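Local structure of D-alanyl-D-alanine carboxypeptidase (Vibrio cholerae, 5TR7) at residues M39-V44 and D115-L120; L56-V61 and A107-G112; R92-Q97 and D101-M106; S133-S138 and P144-T149; A159-V164 and N220-A225. The protein probably removes the C-terminal D-alanine from peptidoglycan precursors, as a penicillin-binding serine carboxypeptidase of the peptidase S11 family. All coordinates share one frame; numbering follows the deposited sequence.

In the fold
All five contacts lie in the penicillin-binding, beta-lactamase-like fold, four of them in its helical part. Helix 37-50, which begins just after the predicted nucleophile Ser35, is central: interaction 1 sets it against helix 114-127, and the same helix touches segments of the other four interactions. Interactions 2 and 3 share helix 100-111 and have centres about 11 Å apart; in sequence both fall between the two segments of interaction 1. Interaction 4, a loop pairing, comes later, and Ser138 there accepts a hydrogen bond from Thr41. Interaction 5, about 27 Å from interaction 2 between centres, joins helix 150-163 to the five-stranded sheet, so the helices are joined to the sheet, with interactions 1 and 3 nearest the predicted catalytic Lys38.

Interaction 1 of 5, residues M39-V44 and D115-L120; sequences MMTSYV and DAFVDL
Phe117 reaches from helix 114-127 to the side of helix 37-50, where Thr41 and Val44 receive its ring. This is a nearly perpendicular helix-helix packing in the helical part of the penicillin-binding fold: the short axes cross at 87° and approach to 10.5 Å, a distance spanned mainly by Phe117 and Val44, with no hydrogen bond between the two segments.

From its root outward, Phe117 meets a different neighbour at almost every atom. CB leaves toward helix 37-50, and CG stands opposite the backbone N (chi1 -176°), which sends the ring straight across to that helix. CG and CD1 lie along helix 100-111, against Ala107 and Val110. Further out the ring divides its contacts. CE1 meets Val44 CG1 at 3.6 Å. CE2 sits beside the Thr41 side chain, 3.8 Å from its CG2. The tip atom CZ lies against Val44 CB and points at the backbone, 3.7 Å from Thr41 O, which is near the ring plane. The ring thus turns its edge to the Thr41 backbone, while Val44 approaches obliquely.

Both CG2 and OG1 of Thr41 lie beside CE2, and OG1 is hydrogen-bonded to Ser138 O, so a polar group next to the aromatic ring is satisfied. Thr41 lies one turn after Lys38, the predicted proton acceptor, so the contact is close to the predicted active site.

Leu120, one turn on from Phe117, covers the more exposed margin of the contact. Its side chain crosses that of Val44 at about a right angle, with Leu120 CD1 3.9 Å from Val44 CG1.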
# COMPACT_ATOMS: atom_id res chain seq x y z
N MET A 39 2.86 -1.04 -0.03
CA MET A 39 3.09 0.39 -0.23
C MET A 39 4.59 0.70 -0.11
O MET A 39 5.13 1.55 -0.87
CB MET A 39 2.35 1.23 0.80
CG MET A 39 0.82 1.25 0.60
SD MET A 39 0.05 2.46 1.63
CE MET A 39 0.43 2.07 3.29
N MET A 40 5.27 -0.00 0.80
CA MET A 40 6.71 0.30 0.98
C MET A 40 7.45 -0.25 -0.23
O MET A 40 8.38 0.35 -0.74
CB MET A 40 7.27 -0.24 2.30
CG MET A 40 8.80 0.04 2.39
SD MET A 40 9.28 1.81 2.32
CE MET A 40 8.64 2.06 4.00
N THR A 41 7.02 -1.40 -0.72
CA THR A 41 7.66 -2.02 -1.88
C THR A 41 7.53 -1.11 -3.10
O THR A 41 8.52 -0.86 -3.82
CB THR A 41 7.04 -3.40 -2.13
OG1 THR A 41 7.40 -4.26 -1.04
CG2 THR A 41 7.53 -4.01 -3.43
N SER A 42 6.34 -0.59 -3.30
CA SER A 42 6.11 0.30 -4.45
C SER A 42 6.86 1.62 -4.23
O SER A 42 7.22 2.27 -5.21
CB SER A 42 4.65 0.57 -4.70
OG SER A 42 4.21 1.59 -3.83
N TYR A 43 7.07 2.02 -2.98
CA TYR A 43 7.78 3.26 -2.71
C TYR A 43 9.22 3.09 -3.19
O TYR A 43 9.75 3.95 -3.92
CB TYR A 43 7.71 3.69 -1.22
CG TYR A 43 8.41 5.02 -0.95
CD1 TYR A 43 9.76 5.06 -0.70
CD2 TYR A 43 7.72 6.25 -0.97
CE1 TYR A 43 10.43 6.27 -0.55
CE2 TYR A 43 8.39 7.46 -0.77
CZ TYR A 43 9.74 7.47 -0.58
OH TYR A 43 10.40 8.65 -0.40
N VAL A 44 9.87 2.00 -2.78
CA VAL A 44 11.25 1.74 -3.20
C VAL A 44 11.34 1.63 -4.73
O VAL A 44 12.20 2.24 -5.37
CB VAL A 44 11.83 0.46 -2.55
CG1 VAL A 44 13.26 0.21 -3.01
CG2 VAL A 44 11.81 0.58 -1.03
N ASP A 115 16.12 -10.33 0.36
CA ASP A 115 16.72 -9.81 1.58
C ASP A 115 17.32 -8.43 1.40
O ASP A 115 17.11 -7.55 2.23
CB ASP A 115 17.78 -10.76 2.15
CG ASP A 115 17.20 -12.05 2.70
OD1 ASP A 115 15.99 -12.13 3.01
OD2 ASP A 115 18.00 -12.99 2.86
N ALA A 116 18.09 -8.24 0.34
CA ALA A 116 18.69 -6.93 0.11
C ALA A 116 17.59 -5.94 -0.17
O ALA A 116 17.65 -4.81 0.27
CB ALA A 116 19.68 -7.00 -1.04
N PHE A 117 16.53 -6.36 -0.86
CA PHE A 117 15.40 -5.41 -1.14
C PHE A 117 14.82 -4.95 0.18
O PHE A 117 14.56 -3.77 0.37
CB PHE A 117 14.35 -5.99 -2.05
CG PHE A 117 13.26 -5.03 -2.43
CD1 PHE A 117 13.43 -4.14 -3.46
CD2 PHE A 117 12.05 -5.00 -1.72
CE1 PHE A 117 12.40 -3.24 -3.82
CE2 PHE A 117 11.06 -4.10 -2.03
CZ PHE A 117 11.21 -3.25 -3.13
N VAL A 118 14.71 -5.88 1.11
CA VAL A 118 14.22 -5.58 2.47
C VAL A 118 15.17 -4.56 3.17
O VAL A 118 14.72 -3.67 3.88
CB VAL A 118 13.98 -6.84 3.30
CG1 VAL A 118 13.57 -6.47 4.68
CG2 VAL A 118 12.88 -7.70 2.70
N ASP A 119 16.46 -4.69 2.96
CA ASP A 119 17.41 -3.67 3.51
C ASP A 119 17.02 -2.29 2.97
O ASP A 119 16.88 -1.34 3.71
CB ASP A 119 18.88 -3.98 3.12
CG ASP A 119 19.43 -5.24 3.77
OD1 ASP A 119 18.78 -5.72 4.72
OD2 ASP A 119 20.55 -5.73 3.42
N LEU A 120 16.82 -2.16 1.66
CA LEU A 120 16.39 -0.85 1.15
C LEU A 120 15.03 -0.42 1.76
O LEU A 120 14.86 0.77 2.10
CB LEU A 120 16.17 -0.84 -0.35
CG LEU A 120 17.38 -1.23 -1.19
CD1 LEU A 120 16.86 -1.30 -2.62
CD2 LEU A 120 18.56 -0.27 -1.03

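Interaction 2 of 5, residues L56-V61 and A107-G112; sequences LNDDVV and AEHVAG
A histidine-carboxylate hydrogen bond near the surface joins His109 to Asp58, well away from the annotated sites. It links helix 100-111 to the loop just before strand 59-61, and Val60 adds the strand itself; this strand pairs with 84-86 in a small two-stranded antiparallel sheet beside the helices of the penicillin-binding fold.

The NE2-H of His109 points to Asp58 OD2 at 3.2 Å, with an N-H...O angle of 156°. The oxygen lies in the imidazole plane, but the bond is less regular from the acid's side: it meets OD2 on the anti side, 28° out of the carboxylate plane, and the two flat groups are turned well away from coplanar. The same OD2 also accepts a hydrogen bond from the backbone N of Ser55, which ties the carboxylate to its own turn and could help fix its orientation.

Val60 supplies the apolar half. One methyl, CG2, sits over the middle of an imidazole face in a CH-pi contact, 3.8 Å from the centroid. With CG opposite the backbone N (chi1 -180°), His109 extends away from its helix and brings that ring face against Val60. The second Val60 methyl, CG1, packs against the root of the same side chain, 3.6 Å from His109 CB.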
# COMPACT_ATOMS: atom_id res chain seq x y z
N LEU A 56 10.77 1.16 -16.77
CA LEU A 56 9.46 0.58 -16.88
C LEU A 56 9.39 -0.43 -18.06
O LEU A 56 8.58 -1.34 -18.05
CB LEU A 56 8.45 1.69 -17.08
CG LEU A 56 8.29 2.68 -15.95
CD1 LEU A 56 7.28 3.72 -16.30
CD2 LEU A 56 7.84 1.95 -14.67
N ASN A 57 10.29 -0.30 -19.03
CA ASN A 57 10.37 -1.17 -20.22
C ASN A 57 11.30 -2.38 -20.04
O ASN A 57 11.38 -3.21 -20.94
CB ASN A 57 10.79 -0.38 -21.47
CG ASN A 57 9.74 0.65 -21.92
OD1 ASN A 57 8.56 0.43 -21.80
ND2 ASN A 57 10.20 1.78 -22.49
N ASP A 58 11.99 -2.53 -18.90
CA ASP A 58 12.83 -3.72 -18.70
C ASP A 58 12.01 -4.96 -18.60
O ASP A 58 10.88 -4.94 -18.09
CB ASP A 58 13.58 -3.72 -17.34
CG ASP A 58 14.52 -2.58 -17.17
OD1 ASP A 58 15.05 -2.11 -18.20
OD2 ASP A 58 14.73 -2.16 -16.00
N ASP A 59 12.61 -6.05 -19.07
CA ASP A 59 12.05 -7.36 -19.01
C ASP A 59 12.59 -7.96 -17.73
O ASP A 59 13.78 -8.05 -17.52
CB ASP A 59 12.53 -8.16 -20.21
CG ASP A 59 12.07 -7.58 -21.51
OD1 ASP A 59 10.88 -7.35 -21.71
OD2 ASP A 59 12.91 -7.35 -22.35
N VAL A 60 11.72 -8.39 -16.86
CA VAL A 60 12.16 -8.95 -15.62
C VAL A 60 12.05 -10.43 -15.62
O VAL A 60 11.00 -10.97 -15.94
CB VAL A 60 11.29 -8.42 -14.45
CG1 VAL A 60 11.86 -8.92 -13.13
CG2 VAL A 60 11.25 -6.90 -14.44
N VAL A 61 13.12 -11.09 -15.19
CA VAL A 61 13.16 -12.53 -15.04
C VAL A 61 12.28 -12.94 -13.86
O VAL A 61 12.30 -12.32 -12.78
CB VAL A 61 14.56 -13.00 -14.65
CG1 VAL A 61 14.59 -14.51 -14.48
CG2 VAL A 61 15.57 -12.58 -15.70
N ALA A 107 11.41 -7.21 -6.26
CA ALA A 107 12.40 -7.16 -5.21
C ALA A 107 13.74 -7.65 -5.75
O ALA A 107 14.80 -6.99 -5.61
CB ALA A 107 11.93 -7.99 -4.03
N GLU A 108 13.68 -8.78 -6.46
CA GLU A 108 14.86 -9.37 -7.04
C GLU A 108 15.43 -8.54 -8.17
O GLU A 108 16.65 -8.40 -8.27
CB GLU A 108 14.61 -10.81 -7.49
CG GLU A 108 14.33 -11.79 -6.37
CD GLU A 108 14.10 -13.22 -6.86
OE1 GLU A 108 13.86 -13.49 -8.08
OE2 GLU A 108 14.24 -14.12 -6.00
N HIS A 109 14.57 -7.97 -9.00
CA HIS A 109 15.07 -7.16 -10.14
C HIS A 109 15.78 -5.91 -9.61
O HIS A 109 16.73 -5.41 -10.20
CB HIS A 109 13.86 -6.74 -11.00
CG HIS A 109 14.21 -5.92 -12.19
ND1 HIS A 109 14.86 -6.45 -13.28
CD2 HIS A 109 13.98 -4.62 -12.50
CE1 HIS A 109 15.01 -5.54 -14.20
NE2 HIS A 109 14.51 -4.41 -13.75
N VAL A 110 15.26 -5.36 -8.51
CA VAL A 110 15.84 -4.15 -7.93
C VAL A 110 17.13 -4.38 -7.14
O VAL A 110 18.08 -3.70 -7.36
CB VAL A 110 14.84 -3.40 -7.04
CG1 VAL A 110 15.49 -2.34 -6.20
CG2 VAL A 110 13.75 -2.75 -7.88
N ALA A 111 17.15 -5.36 -6.25
CA ALA A 111 18.30 -5.59 -5.38
C ALA A 111 18.92 -6.99 -5.38
O ALA A 111 19.63 -7.32 -4.45
CB ALA A 111 17.88 -5.20 -3.96
N GLY A 112 18.64 -7.81 -6.41
CA GLY A 112 19.20 -9.14 -6.54
C GLY A 112 18.48 -10.20 -5.74
O GLY A 112 18.13 -11.26 -6.27

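Interaction 3 of 5, residues R92-Q97 and D101-M106; sequences RGIIIQ and DACVAM
Ile94 contributes the largest buried surface here, resting on Ala102 and Cys103. Two consecutive helices, 87-95 and 100-111, joined by a short connection, pack together in the helical part of the penicillin-binding fold, and all five touching residues are buried.

The CG1 branch of Ile94 does most of the work. It lies 3.8 Å from Ala102 CB and 3.9 Å from Cys103 SG, so it bridges two successive residues of the second helix. Because CG1 is opposite the carbonyl carbon (chi1 -69°), with CD1 extended beyond it, the chain can run along the helix surface: CD1 comes to 3.7 Å from Ala102 O, then reaches Met106 CG.

Ala102 offers a single methyl, directed at the first helix. It faces Gly93, whose lack of a side chain permits the near approach of Ile94 and Ala102, their CA atoms 5.8 Å apart. Cys103 presents its sulfur to the Ile94 side chain while also touching Lys38, the predicted proton acceptor; Ile94 touches that lysine too. The contact therefore borders Lys38 directly, consistent with a place beside the predicted catalytic centre. Ile94 CG2 also approaches the sulfur, 4.1 Å from Cys103 SG.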
# COMPACT_ATOMS: atom_id res chain seq x y z
N ARG A 92 1.95 -2.81 -11.60
CA ARG A 92 0.48 -2.89 -11.53
C ARG A 92 0.03 -4.15 -10.85
O ARG A 92 -0.95 -4.15 -10.13
CB ARG A 92 -0.15 -2.74 -12.89
CG ARG A 92 0.08 -1.36 -13.40
CD ARG A 92 -0.46 -1.12 -14.79
NE ARG A 92 -0.49 0.32 -14.96
CZ ARG A 92 0.60 1.08 -15.12
NH1 ARG A 92 1.82 0.56 -15.19
NH2 ARG A 92 0.45 2.39 -15.24
N GLY A 93 0.73 -5.25 -11.06
CA GLY A 93 0.33 -6.46 -10.32
C GLY A 93 0.44 -6.28 -8.82
O GLY A 93 -0.39 -6.75 -8.00
N ILE A 94 1.49 -5.57 -8.43
CA ILE A 94 1.67 -5.28 -7.02
C ILE A 94 0.57 -4.33 -6.48
O ILE A 94 -0.10 -4.58 -5.51
CB ILE A 94 3.05 -4.62 -6.79
CG1 ILE A 94 4.17 -5.64 -7.04
CG2 ILE A 94 3.12 -3.96 -5.39
CD1 ILE A 94 5.61 -5.06 -7.00
N ILE A 95 0.41 -3.21 -7.17
CA ILE A 95 -0.42 -2.16 -6.70
C ILE A 95 -1.91 -2.43 -6.87
O ILE A 95 -2.66 -2.21 -5.97
CB ILE A 95 -0.04 -0.84 -7.43
CG1 ILE A 95 1.34 -0.36 -6.92
CG2 ILE A 95 -1.10 0.24 -7.23
CD1 ILE A 95 1.96 0.73 -7.81
N ILE A 96 -2.32 -2.83 -8.04
CA ILE A 96 -3.71 -3.04 -8.30
C ILE A 96 -4.20 -4.41 -7.86
O ILE A 96 -5.28 -4.53 -7.30
CB ILE A 96 -3.97 -2.85 -9.81
CG1 ILE A 96 -3.45 -1.45 -10.23
CG2 ILE A 96 -5.47 -3.00 -10.12
CD1 ILE A 96 -3.46 -1.16 -11.73
N GLN A 97 -3.43 -5.43 -8.16
CA GLN A 97 -3.84 -6.80 -7.89
C GLN A 97 -3.31 -7.27 -6.55
O GLN A 97 -3.71 -8.32 -6.10
CB GLN A 97 -3.30 -7.74 -8.97
CG GLN A 97 -3.59 -7.33 -10.41
CD GLN A 97 -3.16 -8.36 -11.41
OE1 GLN A 97 -2.10 -8.98 -11.25
NE2 GLN A 97 -3.96 -8.53 -12.49
N ASP A 101 3.53 -12.61 -5.75
CA ASP A 101 4.50 -13.11 -6.72
C ASP A 101 5.24 -11.93 -7.39
O ASP A 101 6.51 -11.88 -7.43
CB ASP A 101 3.86 -14.10 -7.72
CG ASP A 101 2.58 -13.54 -8.46
OD1 ASP A 101 2.04 -12.50 -8.02
OD2 ASP A 101 2.10 -14.18 -9.46
N ALA A 102 4.47 -10.94 -7.82
CA ALA A 102 5.06 -9.77 -8.47
C ALA A 102 5.97 -8.98 -7.51
O ALA A 102 6.92 -8.34 -7.96
CB ALA A 102 3.98 -8.84 -9.00
N CYS A 103 5.64 -9.00 -6.22
CA CYS A 103 6.47 -8.31 -5.21
C CYS A 103 7.85 -8.90 -5.16
O CYS A 103 8.85 -8.18 -5.25
CB CYS A 103 5.88 -8.38 -3.80
SG CYS A 103 4.43 -7.36 -3.56
N VAL A 104 7.89 -10.22 -5.11
CA VAL A 104 9.19 -10.88 -5.05
C VAL A 104 9.99 -10.70 -6.32
O VAL A 104 11.21 -10.52 -6.24
CB VAL A 104 9.06 -12.36 -4.73
CG1 VAL A 104 10.44 -13.03 -4.74
CG2 VAL A 104 8.41 -12.53 -3.37
N ALA A 105 9.32 -10.71 -7.48
CA ALA A 105 10.04 -10.51 -8.74
C ALA A 105 10.65 -9.14 -8.84
O ALA A 105 11.81 -9.01 -9.30
CB ALA A 105 9.16 -10.77 -9.93
N MET A 106 9.91 -8.11 -8.42
CA MET A 106 10.50 -6.73 -8.44
C MET A 106 11.60 -6.58 -7.41
O MET A 106 12.63 -5.96 -7.66
CB MET A 106 9.44 -5.64 -8.25
CG MET A 106 8.55 -5.44 -9.49
SD MET A 106 9.52 -4.97 -10.96
CE MET A 106 10.27 -3.42 -10.44

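Interaction 4 of 5, residues S133-S138 and P144-T149; sequences SHFTNS and PNLYST
Ser133 starts the pairing by placing its OG 2.6 Å from Ser148 OG, which donates the proton. Here two loop segments are paired by a single antiparallel bridge in the connection between helices 114-127 and 150-163; Ser133 OG is also bonded to Asp152, near the start of helix 150-163.

His134 is the bridge residue. Its N and O form a hydrogen-bonded pair with Tyr147, at 2.8 Å from His134 N to Tyr147 O and 2.9 Å from Tyr147 N to His134 O. The imidazole adds a third link: ND1-H donates to Asn145 O at 2.9 Å, nearly straight (164°) and in the planes of both ring and carbonyl. Meanwhile His134 CB lies over one face of the Tyr147 ring, 4.0 Å from its centroid, a CH-pi contact; the Tyr147 chi1 of 57° places CG between backbone N and carbonyl carbon, bringing the ring over His134.

Phe135 turns the other way, yet its CD1 meets Leu146 CD1 at 3.5 Å. Thr136 sets OG1 against Leu146 CB and its methyl against Asn145. Asn137 OD1 accepts from His139 and Gly140, while Asn137 ND2, hydrogen-bonded to Leu141 O, also passes 3.7 Å from Leu146 CD2.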
# COMPACT_ATOMS: atom_id res chain seq x y z
N SER A 133 8.30 0.90 12.64
CA SER A 133 8.06 -0.04 11.57
C SER A 133 9.29 -0.86 11.25
O SER A 133 10.40 -0.37 11.35
CB SER A 133 7.63 0.72 10.31
OG SER A 133 6.41 1.45 10.55
N HIS A 134 9.09 -2.12 10.90
CA HIS A 134 10.20 -2.95 10.47
C HIS A 134 9.66 -4.00 9.49
O HIS A 134 8.69 -4.67 9.76
CB HIS A 134 10.92 -3.61 11.62
CG HIS A 134 12.17 -4.31 11.21
ND1 HIS A 134 12.24 -5.66 11.00
CD2 HIS A 134 13.39 -3.81 10.92
CE1 HIS A 134 13.47 -5.98 10.61
NE2 HIS A 134 14.19 -4.87 10.56
N PHE A 135 10.33 -4.15 8.37
CA PHE A 135 9.94 -5.11 7.37
C PHE A 135 10.89 -6.30 7.26
O PHE A 135 12.12 -6.14 7.45
CB PHE A 135 9.79 -4.39 6.04
CG PHE A 135 8.85 -3.21 6.11
CD1 PHE A 135 7.49 -3.38 6.07
CD2 PHE A 135 9.34 -1.92 6.27
CE1 PHE A 135 6.62 -2.30 6.15
CE2 PHE A 135 8.51 -0.84 6.30
CZ PHE A 135 7.13 -1.01 6.25
N THR A 136 10.33 -7.48 6.97
CA THR A 136 11.09 -8.71 6.77
C THR A 136 10.95 -9.29 5.36
O THR A 136 11.65 -10.22 5.00
CB THR A 136 10.71 -9.79 7.78
OG1 THR A 136 9.30 -10.05 7.67
CG2 THR A 136 11.09 -9.32 9.20
N ASN A 137 10.05 -8.79 4.56
CA ASN A 137 9.91 -9.28 3.22
C ASN A 137 9.22 -8.19 2.37
O ASN A 137 8.74 -7.21 2.92
CB ASN A 137 9.10 -10.58 3.28
CG ASN A 137 7.70 -10.35 3.74
OD1 ASN A 137 7.00 -9.46 3.26
ND2 ASN A 137 7.29 -11.16 4.67
N SER A 138 9.14 -8.40 1.06
CA SER A 138 8.56 -7.44 0.14
C SER A 138 7.03 -7.51 -0.04
O SER A 138 6.45 -6.67 -0.77
CB SER A 138 9.19 -7.64 -1.21
OG SER A 138 8.91 -8.97 -1.69
N PRO A 144 7.03 -12.45 13.03
CA PRO A 144 7.09 -11.72 14.28
C PRO A 144 7.74 -10.34 14.14
O PRO A 144 7.29 -9.39 14.79
CB PRO A 144 7.98 -12.62 15.17
CG PRO A 144 7.82 -13.98 14.61
CD PRO A 144 7.40 -13.87 13.18
N ASN A 145 8.79 -10.23 13.32
CA ASN A 145 9.51 -8.97 13.10
C ASN A 145 9.03 -8.07 11.98
O ASN A 145 9.76 -7.14 11.58
CB ASN A 145 11.02 -9.24 12.97
CG ASN A 145 11.71 -9.18 14.30
OD1 ASN A 145 11.44 -8.27 15.10
ND2 ASN A 145 12.62 -10.09 14.55
N LEU A 146 7.85 -8.35 11.46
CA LEU A 146 7.25 -7.50 10.40
C LEU A 146 6.14 -6.75 11.10
O LEU A 146 5.17 -7.35 11.53
CB LEU A 146 6.73 -8.33 9.24
CG LEU A 146 5.90 -7.67 8.13
CD1 LEU A 146 6.48 -6.36 7.64
CD2 LEU A 146 5.74 -8.63 6.96
N TYR A 147 6.31 -5.45 11.27
CA TYR A 147 5.29 -4.65 11.96
C TYR A 147 5.35 -3.19 11.59
O TYR A 147 6.36 -2.70 11.10
CB TYR A 147 5.45 -4.79 13.50
CG TYR A 147 6.82 -4.39 14.01
CD1 TYR A 147 7.20 -3.05 14.11
CD2 TYR A 147 7.72 -5.35 14.38
CE1 TYR A 147 8.46 -2.68 14.55
CE2 TYR A 147 8.99 -5.02 14.86
CZ TYR A 147 9.34 -3.71 14.94
OH TYR A 147 10.59 -3.48 15.41
N SER A 148 4.25 -2.50 11.83
CA SER A 148 4.18 -1.08 11.59
C SER A 148 3.13 -0.53 12.52
O SER A 148 2.78 -1.20 13.50
CB SER A 148 3.89 -0.73 10.14
OG SER A 148 4.02 0.67 9.93
N THR A 149 2.71 0.71 12.26
CA THR A 149 1.67 1.38 13.05
C THR A 149 0.83 2.23 12.10
O THR A 149 1.31 2.61 11.00
CB THR A 149 2.24 2.35 14.12
OG1 THR A 149 2.90 3.43 13.46
CG2 THR A 149 3.22 1.67 15.08

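Interaction 5 of 5, residues A159-V164 and N220-A225; sequences ALIRDV and NMRLVA
Ile161, on helix 150-163, meets Arg222 and Val224 of strand 221-230, and all that passes between the two segments is van der Waals contact, with no hydrogen bond or salt bridge across them.

The contact with the arginine is apolar against flat and charged. Ile161 CG2 lies over one face of the Arg222 guanidinium, displaced toward its rim, 4.1 Å from NE. The other branch reaches further along the group, with Ile161 CD1 3.8 Å from Arg222 NH2 and 4.1 Å from Arg222 CD. The arginine chain leaves the strand extended, then bends at its third torsion (chi3 -79°), which turns a face of the guanidinium to the isoleucine.

Purely aliphatic packing is slighter. Ile161 CD1 also approaches Val224 CG2 at 4.3 Å, the next residue but one along the strand and on the same side of it.

The Arg222 nitrogens have polar partners too. Arg222 NH1 makes a salt bridge with Asp198, and NH2 donates to Ser215, whose hydroxyl is also engaged by Leu223 O. Asp198 lies on strand 196-205 and Ser215 on strand 209-218 of the same sheet, and they probably restrain the guanidinium against Ile161.

Helix 150-163 thereby rests on one face of the five-stranded antiparallel sheet, while Leu223 on the other face packs against helix 233-251: the helix-sheet-helix layering of the penicillin-binding and beta-lactamase fold.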
# COMPACT_ATOMS: atom_id res chain seq x y z
N ALA A 159 4.08 9.92 1.84
CA ALA A 159 5.35 9.92 1.09
C ALA A 159 5.19 9.42 -0.33
O ALA A 159 5.93 9.86 -1.22
CB ALA A 159 6.38 9.06 1.81
N LEU A 160 4.29 8.46 -0.52
CA LEU A 160 4.03 7.96 -1.86
C LEU A 160 3.52 9.08 -2.76
O LEU A 160 3.96 9.26 -3.89
CB LEU A 160 3.00 6.83 -1.88
CG LEU A 160 3.40 5.41 -1.59
CD1 LEU A 160 2.15 4.54 -1.31
CD2 LEU A 160 4.31 4.84 -2.68
N ILE A 161 2.53 9.80 -2.27
CA ILE A 161 1.95 10.92 -3.03
C ILE A 161 2.96 12.02 -3.18
O ILE A 161 3.12 12.62 -4.21
CB ILE A 161 0.80 11.46 -2.23
CG1 ILE A 161 -0.28 10.39 -2.10
CG2 ILE A 161 0.30 12.78 -2.81
CD1 ILE A 161 -1.37 10.74 -1.08
N ARG A 162 3.71 12.27 -2.13
CA ARG A 162 4.67 13.38 -2.17
C ARG A 162 5.92 13.18 -2.96
O ARG A 162 6.39 14.13 -3.60
CB ARG A 162 5.13 13.68 -0.72
CG ARG A 162 6.02 14.88 -0.53
CD ARG A 162 7.16 14.45 0.39
NE ARG A 162 6.78 14.15 1.72
CZ ARG A 162 7.39 13.30 2.56
NH1 ARG A 162 8.36 12.45 2.26
NH2 ARG A 162 6.91 13.21 3.76
N ASP A 163 6.52 12.01 -2.83
CA ASP A 163 7.90 11.79 -3.39
C ASP A 163 7.91 10.99 -4.66
O ASP A 163 8.80 11.18 -5.47
CB ASP A 163 8.77 11.02 -2.38
CG ASP A 163 8.86 11.67 -1.01
OD1 ASP A 163 8.79 12.88 -0.96
OD2 ASP A 163 9.19 10.97 -0.00
N VAL A 164 6.93 10.09 -4.85
CA VAL A 164 6.85 9.25 -6.09
C VAL A 164 5.47 9.36 -6.81
O VAL A 164 4.72 8.37 -6.94
CB VAL A 164 7.26 7.82 -5.79
CG1 VAL A 164 8.79 7.78 -5.43
CG2 VAL A 164 6.43 7.22 -4.69
N ASN A 220 -8.97 22.62 -2.08
CA ASN A 220 -7.55 22.65 -1.88
C ASN A 220 -7.08 21.75 -0.80
O ASN A 220 -5.89 21.84 -0.43
CB ASN A 220 -7.10 24.08 -1.54
CG ASN A 220 -7.11 24.97 -2.73
OD1 ASN A 220 -7.55 24.59 -3.85
ND2 ASN A 220 -6.66 26.15 -2.53
N MET A 221 -7.94 20.83 -0.34
CA MET A 221 -7.54 19.94 0.72
C MET A 221 -7.16 18.56 0.26
O MET A 221 -7.66 18.08 -0.75
CB MET A 221 -8.69 19.79 1.71
CG MET A 221 -9.10 21.09 2.40
SD MET A 221 -10.56 20.92 3.46
CE MET A 221 -11.98 21.00 2.33
N ARG A 222 -6.25 17.95 1.00
CA ARG A 222 -5.88 16.57 0.77
C ARG A 222 -5.67 15.94 2.11
O ARG A 222 -4.96 16.50 3.00
CB ARG A 222 -4.67 16.33 -0.11
CG ARG A 222 -4.37 14.81 -0.24
CD ARG A 222 -3.15 14.45 -1.08
NE ARG A 222 -3.38 14.48 -2.53
CZ ARG A 222 -3.95 13.52 -3.22
NH1 ARG A 222 -4.08 13.69 -4.49
NH2 ARG A 222 -4.46 12.41 -2.65
N LEU A 223 -6.33 14.79 2.28
CA LEU A 223 -6.21 14.06 3.52
C LEU A 223 -5.70 12.69 3.27
O LEU A 223 -5.91 12.15 2.20
CB LEU A 223 -7.56 13.90 4.18
CG LEU A 223 -8.32 15.19 4.53
CD1 LEU A 223 -9.80 14.83 4.87
CD2 LEU A 223 -7.62 15.89 5.71
N VAL A 224 -5.02 12.13 4.27
CA VAL A 224 -4.58 10.74 4.24
C VAL A 224 -5.22 10.09 5.47
O VAL A 224 -5.10 10.62 6.57
CB VAL A 224 -3.07 10.63 4.33
CG1 VAL A 224 -2.67 9.16 4.40
CG2 VAL A 224 -2.44 11.23 3.09
N ALA A 225 -5.90 8.98 5.28
CA ALA A 225 -6.51 8.23 6.38
C ALA A 225 -6.09 6.77 6.39
O ALA A 225 -5.79 6.18 5.34
CB ALA A 225 -8.03 8.29 6.30